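Local structure of phosphate-specific transport system accessory protein PhoU homolog (2I0M) at residues H10-S15 with I81-S86; L17-L22 with S88-M93; D6-E11 with A64-L69; A131-A136 with A198-R203; L77-S82 with P138-S143. The protein probably takes part in the regulation of phosphate uptake, forming an all-helical homodimer that carries bound zinc ions. One frame throughout, in Å; residues are numbered along the deposited sequence.

How the contacts relate
Contacts 1 and 2 follow each other along helices 5-35 and 74-105, their centres about 11 Å apart, and contact 3 sits beyond contact 1, about 9 Å from it centre to centre, where helix 39-66 runs out. Contact 4 lies among other helices yet touches contact 2, with Ile200 CD1 3.8 Å from Leu90 CD1. Contact 5 joins the two halves near contact 1: Glu13 reaches both Phe79 and His140. One zinc ion is bound by His10 of contacts 1 and 3, another by Glu91 of contact 2. All five contacts also reach the second subunit.

Contact 1 of 5, residues H10-S15 with I81-S86; sequences HELEQS and ISIMSS. With ZN (zinc ion), chain C.
No flat group of 10-15 or 81-86 takes part in the meeting of Leu12 with Ile83, which is purely aliphatic; the imidazole of His10 and the carboxylate of Glu13 are turned to other neighbours. The imidazole points clear of 81-86 and holds a zinc ion at the NE2 corner of its rim, 2.2 Å away, while the carboxylate is directed to the loop residues Phe137, Pro138 and His140. Helices 5-35 and 74-105 run parallel here, as two members of the helical bundle in the PhoU fold. Leu12 CD2 comes to 3.6 Å from Ile83 CG2, and Leu12 CD1 touches the same methyl less closely, at 4.0 Å. The two side chains pass alongside each other, pointing in opposite directions. Leu12 gets there by setting CG anti to its N (chi1 -156°). The other branch of Ile83 is bent, and its CD1 lies 4.1 Å from Glu13 CA, against the backbone of the facing helix. Cys63 of helix 39-66 touches both side chains, Ile59 and Phe16 add to the cover of Ile83, and all three touching residues are buried. On the other side of 74-105, Met84 packs on Met84 of the second subunit. Within 81-86, Ser82 O receives Ser86 N at 2.9 Å and Ser86 OG at 2.8 Å, from opposite faces of its carbonyl plane.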
# COMPACT_ATOMS: atom_id res chain seq x y z
N HIS A 10 -2.21 -26.03 5.88
CA HIS A 10 -1.02 -25.90 6.69
C HIS A 10 0.23 -25.75 5.82
O HIS A 10 1.08 -24.91 6.10
CB HIS A 10 -0.86 -27.10 7.63
CG HIS A 10 0.50 -27.18 8.24
ND1 HIS A 10 0.88 -26.37 9.30
CD2 HIS A 10 1.59 -27.89 7.90
CE1 HIS A 10 2.14 -26.62 9.60
NE2 HIS A 10 2.59 -27.54 8.76
N GLU A 11 0.32 -26.57 4.78
CA GLU A 11 1.42 -26.47 3.81
C GLU A 11 1.40 -25.16 3.04
O GLU A 11 2.44 -24.59 2.78
CB GLU A 11 1.42 -27.68 2.86
CG GLU A 11 2.24 -28.86 3.40
CD GLU A 11 1.81 -30.21 2.83
OE1 GLU A 11 2.18 -31.25 3.43
OE2 GLU A 11 1.12 -30.25 1.79
N LEU A 12 0.20 -24.68 2.70
CA LEU A 12 0.04 -23.35 2.10
C LEU A 12 0.52 -22.25 3.04
O LEU A 12 1.17 -21.29 2.61
CB LEU A 12 -1.43 -23.10 1.70
CG LEU A 12 -1.77 -22.08 0.60
CD1 LEU A 12 -3.07 -21.36 0.94
CD2 LEU A 12 -0.67 -21.08 0.33
N GLU A 13 0.20 -22.37 4.32
CA GLU A 13 0.73 -21.42 5.30
C GLU A 13 2.28 -21.40 5.35
O GLU A 13 2.88 -20.34 5.54
CB GLU A 13 0.16 -21.69 6.68
CG GLU A 13 0.56 -20.66 7.71
CD GLU A 13 -0.32 -20.71 8.94
OE1 GLU A 13 -0.33 -21.75 9.63
OE2 GLU A 13 -1.01 -19.71 9.20
N GLN A 14 2.90 -22.56 5.18
CA GLN A 14 4.36 -22.64 5.25
C GLN A 14 5.01 -22.00 4.03
O GLN A 14 6.07 -21.37 4.17
CB GLN A 14 4.85 -24.09 5.44
CG GLN A 14 4.68 -24.63 6.87
CD GLN A 14 5.42 -23.80 7.93
OE1 GLN A 14 4.83 -23.34 8.91
NE2 GLN A 14 6.72 -23.62 7.73
N SER A 15 4.39 -22.17 2.86
CA SER A 15 4.82 -21.48 1.64
C SER A 15 4.85 -19.97 1.85
O SER A 15 5.81 -19.31 1.47
CB SER A 15 3.88 -21.79 0.46
OG SER A 15 4.03 -23.13 0.03
N ILE A 81 -8.13 -16.68 1.55
CA ILE A 81 -8.25 -15.27 1.16
C ILE A 81 -7.17 -14.42 1.86
O ILE A 81 -6.63 -13.49 1.28
CB ILE A 81 -9.66 -14.69 1.49
CG1 ILE A 81 -10.74 -15.34 0.59
CG2 ILE A 81 -9.69 -13.15 1.34
CD1 ILE A 81 -12.20 -14.93 0.92
N SER A 82 -6.85 -14.78 3.10
CA SER A 82 -5.84 -14.08 3.87
C SER A 82 -4.43 -14.31 3.32
O SER A 82 -3.61 -13.41 3.34
CB SER A 82 -5.90 -14.51 5.34
OG SER A 82 -7.15 -14.17 5.91
N ILE A 83 -4.15 -15.53 2.87
CA ILE A 83 -2.86 -15.85 2.27
C ILE A 83 -2.70 -15.10 0.93
O ILE A 83 -1.67 -14.47 0.69
CB ILE A 83 -2.69 -17.38 2.08
CG1 ILE A 83 -2.72 -18.13 3.44
CG2 ILE A 83 -1.47 -17.70 1.23
CD1 ILE A 83 -1.45 -18.04 4.33
N MET A 84 -3.74 -15.13 0.10
CA MET A 84 -3.72 -14.46 -1.21
C MET A 84 -3.45 -12.97 -1.05
O MET A 84 -2.60 -12.41 -1.73
CB MET A 84 -5.03 -14.65 -1.95
CG MET A 84 -5.22 -16.03 -2.53
SD MET A 84 -6.46 -16.07 -3.85
CE MET A 84 -7.22 -17.64 -3.55
N SER A 85 -4.17 -12.36 -0.12
CA SER A 85 -4.04 -10.94 0.15
C SER A 85 -2.70 -10.60 0.80
O SER A 85 -2.10 -9.59 0.47
CB SER A 85 -5.21 -10.50 1.05
OG SER A 85 -4.82 -9.43 1.90
N SER A 86 -2.23 -11.43 1.72
CA SER A 86 -1.01 -11.16 2.44
C SER A 86 0.26 -11.41 1.61
O SER A 86 1.27 -10.74 1.80
CB SER A 86 -0.95 -11.96 3.75
OG SER A 86 -1.96 -11.56 4.67
ZN ZN C . 4.48 -28.61 8.82

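Contact 2 of 5, residues L17-L22 with S88-M93; sequences LGLGQL and SDLERM. With ZN (zinc ion), chain D.
A glycine notch in one helix of the PhoU bundle receives a leucine of its parallel neighbour, as Leu90 of helix 74-105 settles against Gly20 of helix 5-35. The CA atoms of Gly20 and Leu90 are 6.5 Å apart, a close approach for two helices. Leu90 CD2 lies directly on the glycine backbone, 3.5 Å from Gly20 N and 3.6 Å from Gly20 CA. The same methyl also touches Leu19 at its root, 3.9 Å from Leu19 CB, and the two leucines lie side by side, pointing oppositely. Phe16 and Val23 of helix 5-35 also touch Leu90, while Ile59 of helix 39-66 lies on Leu19. One residue on, Glu91 starts beside the contact but its carboxylate turns off from it: the chain bends at chi2 (46°), and both oxygens grip a zinc ion, Glu91 OE2 at 2.3 Å and OE1 at 2.6 Å. Asp95 of the same chain and Asp214 of the second subunit also bind this ion. Asp89 and Arg92 form reciprocal salt bridges with Arg92 and Asp89 of that subunit. Segment 88-93 is thus apolar toward 17-22 and charged toward the dimer partner; the metal probably offsets the repulsion among the gathered carboxylates and ties the subunits together.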
# COMPACT_ATOMS: atom_id res chain seq x y z
N LEU A 17 4.88 -18.22 4.86
CA LEU A 17 5.95 -17.87 5.81
C LEU A 17 7.35 -17.90 5.18
O LEU A 17 8.18 -17.02 5.46
CB LEU A 17 5.90 -18.76 7.07
CG LEU A 17 4.56 -18.75 7.83
CD1 LEU A 17 4.64 -19.72 8.98
CD2 LEU A 17 4.19 -17.38 8.32
N GLY A 18 7.60 -18.91 4.34
CA GLY A 18 8.80 -18.97 3.49
C GLY A 18 8.99 -17.68 2.70
O GLY A 18 10.06 -17.08 2.75
N LEU A 19 7.94 -17.23 2.02
CA LEU A 19 7.98 -15.96 1.31
C LEU A 19 8.30 -14.80 2.26
O LEU A 19 9.11 -13.95 1.93
CB LEU A 19 6.65 -15.67 0.62
CG LEU A 19 6.60 -15.20 -0.84
CD1 LEU A 19 5.33 -14.32 -1.15
CD2 LEU A 19 7.91 -14.54 -1.36
N GLY A 20 7.62 -14.77 3.41
CA GLY A 20 7.82 -13.72 4.41
C GLY A 20 9.20 -13.72 5.04
O GLY A 20 9.76 -12.66 5.32
N GLN A 21 9.75 -14.91 5.28
CA GLN A 21 11.14 -15.05 5.69
C GLN A 21 12.10 -14.54 4.59
O GLN A 21 13.08 -13.87 4.88
CB GLN A 21 11.43 -16.51 6.03
CG GLN A 21 12.79 -16.75 6.63
CD GLN A 21 12.99 -16.01 7.95
OE1 GLN A 21 14.11 -15.53 8.22
NE2 GLN A 21 11.94 -15.93 8.78
N LEU A 22 11.81 -14.85 3.34
CA LEU A 22 12.58 -14.29 2.23
C LEU A 22 12.54 -12.75 2.25
O LEU A 22 13.60 -12.13 2.14
CB LEU A 22 12.13 -14.86 0.88
CG LEU A 22 12.90 -14.38 -0.37
CD1 LEU A 22 14.40 -14.65 -0.24
CD2 LEU A 22 12.34 -14.99 -1.66
N SER A 88 0.68 -10.87 -1.58
CA SER A 88 0.73 -9.61 -2.31
C SER A 88 1.32 -8.40 -1.55
O SER A 88 2.11 -7.64 -2.11
CB SER A 88 -0.68 -9.25 -2.79
OG SER A 88 -0.70 -7.96 -3.35
N ASP A 89 0.92 -8.22 -0.30
CA ASP A 89 1.49 -7.18 0.56
C ASP A 89 2.99 -7.44 0.77
O ASP A 89 3.80 -6.51 0.87
CB ASP A 89 0.78 -7.17 1.93
CG ASP A 89 -0.62 -6.57 1.88
OD1 ASP A 89 -0.98 -5.91 0.89
OD2 ASP A 89 -1.36 -6.72 2.87
N LEU A 90 3.34 -8.72 0.82
CA LEU A 90 4.69 -9.17 1.02
C LEU A 90 5.53 -8.83 -0.22
O LEU A 90 6.63 -8.30 -0.08
CB LEU A 90 4.67 -10.67 1.32
CG LEU A 90 5.35 -11.35 2.51
CD1 LEU A 90 5.17 -10.66 3.89
CD2 LEU A 90 4.84 -12.79 2.55
N GLU A 91 5.04 -9.08 -1.43
CA GLU A 91 5.81 -8.64 -2.60
C GLU A 91 5.94 -7.13 -2.75
O GLU A 91 6.91 -6.64 -3.34
CB GLU A 91 5.61 -9.47 -3.91
CG GLU A 91 4.87 -8.97 -5.13
CD GLU A 91 5.19 -7.57 -5.62
OE1 GLU A 91 4.56 -6.63 -5.09
OE2 GLU A 91 6.01 -7.40 -6.57
N ARG A 92 4.99 -6.38 -2.18
CA ARG A 92 5.11 -4.91 -2.17
C ARG A 92 6.14 -4.48 -1.13
O ARG A 92 6.94 -3.58 -1.38
CB ARG A 92 3.75 -4.24 -2.02
CG ARG A 92 2.87 -4.48 -3.25
CD ARG A 92 1.48 -3.98 -3.06
NE ARG A 92 0.60 -4.34 -4.17
CZ ARG A 92 -0.71 -4.10 -4.19
NH1 ARG A 92 -1.29 -3.48 -3.15
NH2 ARG A 92 -1.44 -4.45 -5.25
N MET A 93 6.14 -5.15 0.02
CA MET A 93 7.23 -5.01 1.01
C MET A 93 8.60 -5.22 0.35
O MET A 93 9.46 -4.33 0.40
CB MET A 93 7.00 -5.95 2.18
CG MET A 93 5.77 -5.51 3.02
SD MET A 93 5.17 -6.69 4.23
CE MET A 93 6.64 -6.79 5.20
ZN ZN D . 5.43 -5.26 -7.11

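Contact 3 of 5, residues D6-E11 with A64-L69; sequences DLELHE and ARLLAL. With ZN (zinc ion), chain C.
At one end of the helical bundle, Leu66, near the last turn of helix 39-66, closes over Glu8 and Leu9 of the antiparallel helix 5-35. The aliphatic part of Glu8 does the touching: its CG lies 3.5 Å from Leu66 CD2 and 3.9 Å from Leu66 CD1. A bend at chi2 (79°) then folds the carboxylate off the leucine. Leu9 approaches with one methyl, CD2, which is 3.8 Å from Leu66 CD1; both side chains lie aslant the leucine. Leu66 therefore divides its two branches, CD1 serving both partners and CD2 serving Glu8 alone. The acid end of Glu8 has no ion pair with Arg65, whose NH1 stays 4.8 Å from Glu8 OE2. One turn along its own helix, Glu11 OE2 is only 3.2 Å from Glu8 OE1, a meeting of two acceptors that may raise the proton affinity of one of these acids. Leu67, the residue after Leu66, faces Leu77, Val80 and Met84 of helix 74-105 and meets Leu67 of the second subunit. The contact thus joins the start of helix 5-35 to the end region of helix 39-66, consecutive antiparallel helices of the PhoU bundle.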
# COMPACT_ATOMS: atom_id res chain seq x y z
N ASP A 6 -6.78 -29.91 5.57
CA ASP A 6 -6.13 -29.22 6.70
C ASP A 6 -4.60 -29.27 6.62
O ASP A 6 -3.93 -28.29 6.95
CB ASP A 6 -6.59 -29.81 8.03
CG ASP A 6 -7.99 -29.35 8.42
OD1 ASP A 6 -8.46 -28.32 7.88
OD2 ASP A 6 -8.61 -30.02 9.28
N LEU A 7 -4.08 -30.42 6.17
CA LEU A 7 -2.64 -30.57 5.91
C LEU A 7 -2.19 -29.71 4.72
O LEU A 7 -1.12 -29.12 4.75
CB LEU A 7 -2.29 -32.05 5.70
CG LEU A 7 -0.82 -32.49 5.59
CD1 LEU A 7 0.05 -31.96 6.73
CD2 LEU A 7 -0.72 -34.02 5.51
N GLU A 8 -3.04 -29.65 3.70
CA GLU A 8 -2.83 -28.79 2.53
C GLU A 8 -2.82 -27.29 2.85
O GLU A 8 -1.97 -26.54 2.35
CB GLU A 8 -3.91 -29.08 1.49
CG GLU A 8 -3.48 -28.81 0.07
CD GLU A 8 -2.64 -29.93 -0.48
OE1 GLU A 8 -1.45 -30.02 -0.11
OE2 GLU A 8 -3.17 -30.72 -1.29
N LEU A 9 -3.76 -26.85 3.68
CA LEU A 9 -3.80 -25.48 4.16
C LEU A 9 -2.55 -25.15 4.95
O LEU A 9 -1.90 -24.13 4.72
CB LEU A 9 -5.04 -25.22 5.02
CG LEU A 9 -6.40 -25.32 4.33
CD1 LEU A 9 -7.49 -24.70 5.21
CD2 LEU A 9 -6.36 -24.67 2.97
N HIS A 10 -2.21 -26.03 5.88
CA HIS A 10 -1.02 -25.90 6.69
C HIS A 10 0.23 -25.75 5.82
O HIS A 10 1.08 -24.91 6.10
CB HIS A 10 -0.86 -27.10 7.63
CG HIS A 10 0.50 -27.18 8.24
ND1 HIS A 10 0.88 -26.37 9.30
CD2 HIS A 10 1.59 -27.89 7.90
CE1 HIS A 10 2.14 -26.62 9.60
NE2 HIS A 10 2.59 -27.54 8.76
N GLU A 11 0.32 -26.57 4.78
CA GLU A 11 1.42 -26.47 3.81
C GLU A 11 1.40 -25.16 3.04
O GLU A 11 2.44 -24.59 2.78
CB GLU A 11 1.42 -27.68 2.86
CG GLU A 11 2.24 -28.86 3.40
CD GLU A 11 1.81 -30.21 2.83
OE1 GLU A 11 2.18 -31.25 3.43
OE2 GLU A 11 1.12 -30.25 1.79
N ALA A 64 -5.69 -20.28 -5.41
CA ALA A 64 -6.80 -20.27 -6.37
C ALA A 64 -7.28 -21.68 -6.70
O ALA A 64 -8.48 -21.92 -6.75
CB ALA A 64 -6.41 -19.53 -7.65
N ARG A 65 -6.35 -22.62 -6.87
CA ARG A 65 -6.72 -24.00 -7.12
C ARG A 65 -7.21 -24.73 -5.86
O ARG A 65 -7.96 -25.70 -5.97
CB ARG A 65 -5.55 -24.78 -7.75
CG ARG A 65 -4.58 -25.33 -6.73
CD ARG A 65 -4.03 -26.68 -7.14
NE ARG A 65 -3.33 -27.31 -6.03
CZ ARG A 65 -2.04 -27.15 -5.76
NH1 ARG A 65 -1.50 -27.77 -4.71
NH2 ARG A 65 -1.29 -26.37 -6.53
N LEU A 66 -6.80 -24.27 -4.68
CA LEU A 66 -7.19 -24.98 -3.45
C LEU A 66 -8.66 -24.86 -3.15
O LEU A 66 -9.27 -25.79 -2.62
CB LEU A 66 -6.36 -24.56 -2.24
CG LEU A 66 -5.26 -25.54 -1.81
CD1 LEU A 66 -4.71 -25.14 -0.45
CD2 LEU A 66 -5.78 -26.97 -1.79
N LEU A 67 -9.23 -23.71 -3.49
CA LEU A 67 -10.66 -23.50 -3.30
C LEU A 67 -11.50 -24.63 -3.94
O LEU A 67 -12.56 -24.99 -3.41
CB LEU A 67 -11.07 -22.12 -3.81
CG LEU A 67 -10.81 -20.84 -3.00
CD1 LEU A 67 -10.65 -21.09 -1.51
CD2 LEU A 67 -9.65 -20.04 -3.54
N ALA A 68 -11.03 -25.19 -5.06
CA ALA A 68 -11.77 -26.24 -5.79
C ALA A 68 -11.58 -27.66 -5.24
O ALA A 68 -12.56 -28.30 -4.85
CB ALA A 68 -11.51 -26.18 -7.31
N LEU A 69 -10.34 -28.15 -5.23
CA LEU A 69 -10.02 -29.48 -4.70
C LEU A 69 -10.43 -29.64 -3.24
O LEU A 69 -10.32 -28.70 -2.45
CB LEU A 69 -8.52 -29.77 -4.84
CG LEU A 69 -7.93 -30.30 -6.15
CD1 LEU A 69 -7.72 -29.19 -7.17
CD2 LEU A 69 -6.61 -31.03 -5.89
ZN ZN C . 4.48 -28.61 8.82

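Contact 4 of 5, residues A131-A136 with A198-R203; sequences ADLLVA and ANICER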
# COMPACT_ATOMS: atom_id res chain seq x y z
N ALA A 131 9.45 -9.80 11.85
CA ALA A 131 9.88 -11.02 12.53
C ALA A 131 8.84 -11.47 13.55
O ALA A 131 8.52 -12.65 13.67
CB ALA A 131 11.23 -10.81 13.20
N ASP A 132 8.31 -10.50 14.30
CA ASP A 132 7.17 -10.75 15.20
C ASP A 132 5.95 -11.29 14.46
O ASP A 132 5.38 -12.30 14.85
CB ASP A 132 6.81 -9.49 15.99
CG ASP A 132 7.88 -9.11 17.04
OD1 ASP A 132 8.81 -9.90 17.32
OD2 ASP A 132 7.78 -8.00 17.59
N LEU A 133 5.60 -10.65 13.35
CA LEU A 133 4.47 -11.08 12.53
C LEU A 133 4.61 -12.53 12.07
O LEU A 133 3.68 -13.30 12.20
CB LEU A 133 4.27 -10.14 11.33
CG LEU A 133 3.18 -10.53 10.32
CD1 LEU A 133 1.78 -10.58 10.98
CD2 LEU A 133 3.16 -9.61 9.11
N LEU A 134 5.77 -12.88 11.54
CA LEU A 134 6.04 -14.26 11.10
C LEU A 134 5.89 -15.32 12.18
O LEU A 134 5.40 -16.41 11.90
CB LEU A 134 7.40 -14.37 10.39
CG LEU A 134 7.51 -13.46 9.15
CD1 LEU A 134 8.78 -13.79 8.39
CD2 LEU A 134 6.30 -13.55 8.23
N VAL A 135 6.30 -15.02 13.41
CA VAL A 135 6.06 -15.91 14.56
C VAL A 135 4.57 -15.91 14.95
O VAL A 135 3.99 -16.96 15.21
CB VAL A 135 6.92 -15.51 15.79
CG1 VAL A 135 6.60 -16.38 17.00
CG2 VAL A 135 8.42 -15.58 15.47
N ALA A 136 3.96 -14.72 14.99
CA ALA A 136 2.55 -14.58 15.38
C ALA A 136 1.55 -15.20 14.39
O ALA A 136 0.51 -15.68 14.79
CB ALA A 136 2.21 -13.11 15.60
N ALA A 198 1.23 -3.85 8.88
CA ALA A 198 0.02 -3.49 9.59
C ALA A 198 -1.22 -4.02 8.85
O ALA A 198 -2.13 -4.56 9.47
CB ALA A 198 -0.06 -1.96 9.77
N ASN A 199 -1.25 -3.84 7.54
CA ASN A 199 -2.22 -4.48 6.67
C ASN A 199 -2.30 -6.01 6.84
O ASN A 199 -3.39 -6.56 6.83
CB ASN A 199 -1.96 -4.11 5.21
CG ASN A 199 -2.38 -2.67 4.86
OD1 ASN A 199 -1.81 -2.03 3.96
ND2 ASN A 199 -3.38 -2.16 5.57
N ILE A 200 -1.17 -6.70 7.03
CA ILE A 200 -1.21 -8.16 7.17
C ILE A 200 -1.79 -8.52 8.54
O ILE A 200 -2.59 -9.45 8.66
CB ILE A 200 0.15 -8.84 6.93
CG1 ILE A 200 0.67 -8.55 5.51
CG2 ILE A 200 0.04 -10.36 7.12
CD1 ILE A 200 2.10 -8.96 5.27
N CYS A 201 -1.43 -7.71 9.53
CA CYS A 201 -2.03 -7.74 10.87
C CYS A 201 -3.56 -7.64 10.88
O CYS A 201 -4.21 -8.43 11.54
CB CYS A 201 -1.40 -6.66 11.76
SG CYS A 201 0.34 -6.99 12.20
N GLU A 202 -4.13 -6.68 10.15
CA GLU A 202 -5.59 -6.52 10.03
C GLU A 202 -6.26 -7.73 9.39
O GLU A 202 -7.33 -8.14 9.81
CB GLU A 202 -5.95 -5.27 9.23
CG GLU A 202 -5.44 -3.96 9.82
CD GLU A 202 -5.91 -2.74 9.04
OE1 GLU A 202 -6.52 -1.84 9.66
OE2 GLU A 202 -5.67 -2.66 7.81
N ARG A 203 -5.62 -8.29 8.37
CA ARG A 203 -6.06 -9.53 7.73
C ARG A 203 -6.12 -10.68 8.73
O ARG A 203 -7.00 -11.54 8.66
CB ARG A 203 -5.07 -9.89 6.60
CG ARG A 203 -5.62 -10.79 5.53
CD ARG A 203 -6.39 -10.01 4.44
NE ARG A 203 -7.82 -10.22 4.57
CZ ARG A 203 -8.74 -9.88 3.68
NH1 ARG A 203 -8.40 -9.31 2.53
NH2 ARG A 203 -10.02 -10.14 3.94
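Leu133 is the single side chain of 131-136 that enters the contact, and it is packed by Ile200 and Cys201 together. Its two methyls divide the work. CD2 lies 3.8 Å from both CB and CG2 of Ile200, with Ile200 CD1 at 4.0 Å, so one methyl is held against the branch point of the isoleucine. CD1 turns to the sulfur and stops 4.1 Å from Cys201 SG. An extended first torsion (chi1 175°) carries the methyls of Leu133 to Ile200 and Cys201, and the leucine lies nearly perpendicular to the isoleucine. Ile197 and Leu204, before and after the segment on helix 177-209, also touch Leu133. Helices 117-136 and 177-209 run parallel here, both in the second PhoU domain, and belong to the all-helical bundle of this fold; Ile148 and Ala149 of helix 142-150 reach Cys201, while Ser86 of helix 74-105 touches Ile200. The loose side is that of Val135, which is exposed, and of the partly exposed Asp132, which has a long, weak ion pair with Lys151. The far flank of 198-203 is polar yet largely buried, facing the dimer partner. There Asn199 ND2 donates to Glu202 OE2 at 3.2 Å; the acceptor lies in the amide plane, but the N-H to oxygen angle is bent to 141°, and the carboxylate is met on its anti side, well out of its plane. Arg203 forms a cation-pi contact with Tyr206 of its own chain and a salt bridge with Glu60 of the second subunit.

Contact 5 of 5, residues L77-S82 with P138-S143; sequences LRFVIS and PLHQAS
Phe79 and His140 meet by the corners of their rings: Phe79 CE1 is 3.9 Å from His140 CE1, and His140 NE2 follows at 4.2 Å. The planes are inclined at 69° and the centroids are 5.9 Å apart, an oblique pairing in which the imidazole carbon comes in at the rim of the phenyl ring, near its plane, while the phenyl carbon reaches the imidazole at a slant. The two side chains run crosswise to each other. With CG of Phe79 swung to the far side of CB from its nitrogen (chi1 176°), the outer end of the ring comes nearer to the loop than its base. His140 is steadied from its own loop: Pro138 O sits 3.6 Å above the centre of one face of the imidazole, and ND1 has a weak hydrogen bond with Phe137 O. Its backbone takes up a left-handed conformation (phi 60°), which turns the chain just ahead of Gln141, the N-cap of helix 142-150. Glu13 of helix 5-35 touches both rings, and Leu207 of helix 177-209 also lies on His140. Within 77-82, Ser82 OG donates to Arg78 O at 2.6 Å, while the guanidinium of Arg78 bonds Leu207 O through NH2. Helix 74-105 is thus joined to helix 177-209 as well, and the loop between helices 117-136 and 142-150 of the second PhoU domain packs on helix 74-105 of the first, within the all-helical PhoU fold.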
# COMPACT_ATOMS: atom_id res chain seq x y z
N LEU A 77 -12.08 -20.47 4.25
CA LEU A 77 -12.27 -19.53 3.17
C LEU A 77 -11.56 -18.23 3.51
O LEU A 77 -10.80 -17.70 2.70
CB LEU A 77 -13.77 -19.31 2.98
CG LEU A 77 -14.28 -18.84 1.62
CD1 LEU A 77 -14.52 -17.33 1.65
CD2 LEU A 77 -13.35 -19.27 0.49
N ARG A 78 -11.80 -17.75 4.72
CA ARG A 78 -11.11 -16.59 5.26
C ARG A 78 -9.61 -16.81 5.25
O ARG A 78 -8.85 -15.87 5.05
CB ARG A 78 -11.59 -16.29 6.69
CG ARG A 78 -13.10 -16.10 6.80
CD ARG A 78 -13.48 -15.04 7.82
NE ARG A 78 -13.11 -15.41 9.18
CZ ARG A 78 -13.86 -16.12 10.01
NH1 ARG A 78 -15.04 -16.60 9.63
NH2 ARG A 78 -13.42 -16.38 11.24
N PHE A 79 -9.21 -18.05 5.44
CA PHE A 79 -7.80 -18.39 5.50
C PHE A 79 -7.12 -18.21 4.16
O PHE A 79 -6.20 -17.45 4.04
CB PHE A 79 -7.55 -19.80 6.05
CG PHE A 79 -6.09 -20.18 6.04
CD1 PHE A 79 -5.25 -19.77 7.07
CD2 PHE A 79 -5.55 -20.89 4.97
CE1 PHE A 79 -3.91 -20.10 7.07
CE2 PHE A 79 -4.21 -21.21 4.95
CZ PHE A 79 -3.39 -20.82 6.00
N VAL A 80 -7.59 -18.94 3.15
CA VAL A 80 -7.03 -18.87 1.80
C VAL A 80 -7.05 -17.42 1.25
O VAL A 80 -6.09 -16.97 0.61
CB VAL A 80 -7.73 -19.89 0.86
CG1 VAL A 80 -7.30 -19.71 -0.58
CG2 VAL A 80 -7.45 -21.31 1.31
N ILE A 81 -8.13 -16.68 1.55
CA ILE A 81 -8.25 -15.27 1.16
C ILE A 81 -7.17 -14.42 1.86
O ILE A 81 -6.63 -13.49 1.28
CB ILE A 81 -9.66 -14.69 1.49
CG1 ILE A 81 -10.74 -15.34 0.59
CG2 ILE A 81 -9.69 -13.15 1.34
CD1 ILE A 81 -12.20 -14.93 0.92
N SER A 82 -6.85 -14.78 3.10
CA SER A 82 -5.84 -14.08 3.87
C SER A 82 -4.43 -14.31 3.32
O SER A 82 -3.61 -13.41 3.34
CB SER A 82 -5.90 -14.51 5.34
OG SER A 82 -7.15 -14.17 5.91
N PRO A 138 1.14 -18.01 12.35
CA PRO A 138 0.63 -19.40 12.54
C PRO A 138 -0.30 -19.59 13.75
O PRO A 138 -1.10 -20.53 13.77
CB PRO A 138 1.91 -20.24 12.77
CG PRO A 138 3.00 -19.44 12.23
CD PRO A 138 2.61 -17.97 12.33
N LEU A 139 -0.17 -18.71 14.74
CA LEU A 139 -1.05 -18.72 15.91
C LEU A 139 -2.45 -18.22 15.60
O LEU A 139 -3.41 -18.61 16.25
CB LEU A 139 -0.42 -17.95 17.08
CG LEU A 139 0.87 -18.60 17.61
CD1 LEU A 139 1.69 -17.62 18.41
CD2 LEU A 139 0.59 -19.87 18.43
N HIS A 140 -2.57 -17.38 14.58
CA HIS A 140 -3.87 -16.79 14.22
C HIS A 140 -4.49 -15.95 15.36
O HIS A 140 -5.70 -15.74 15.40
CB HIS A 140 -4.86 -17.87 13.74
CG HIS A 140 -4.33 -18.75 12.64
ND1 HIS A 140 -3.46 -18.30 11.67
CD2 HIS A 140 -4.58 -20.05 12.35
CE1 HIS A 140 -3.18 -19.29 10.84
NE2 HIS A 140 -3.85 -20.36 11.23
N GLN A 141 -3.63 -15.48 16.27
CA GLN A 141 -3.98 -14.66 17.44
C GLN A 141 -4.22 -13.19 17.03
O GLN A 141 -3.24 -12.45 16.80
CB GLN A 141 -2.79 -14.69 18.40
CG GLN A 141 -3.10 -14.88 19.85
CD GLN A 141 -3.06 -16.34 20.26
OE1 GLN A 141 -2.17 -16.75 21.01
NE2 GLN A 141 -4.01 -17.12 19.78
N ALA A 142 -5.48 -12.75 16.96
CA ALA A 142 -5.82 -11.35 16.69
C ALA A 142 -5.00 -10.34 17.52
O ALA A 142 -4.52 -9.34 16.99
CB ALA A 142 -7.31 -11.10 16.88
N SER A 143 -4.83 -10.63 18.80
CA SER A 143 -4.17 -9.71 19.74
C SER A 143 -2.68 -9.50 19.52
O SER A 143 -2.20 -8.38 19.65
CB SER A 143 -4.42 -10.15 21.17
OG SER A 143 -5.80 -10.38 21.33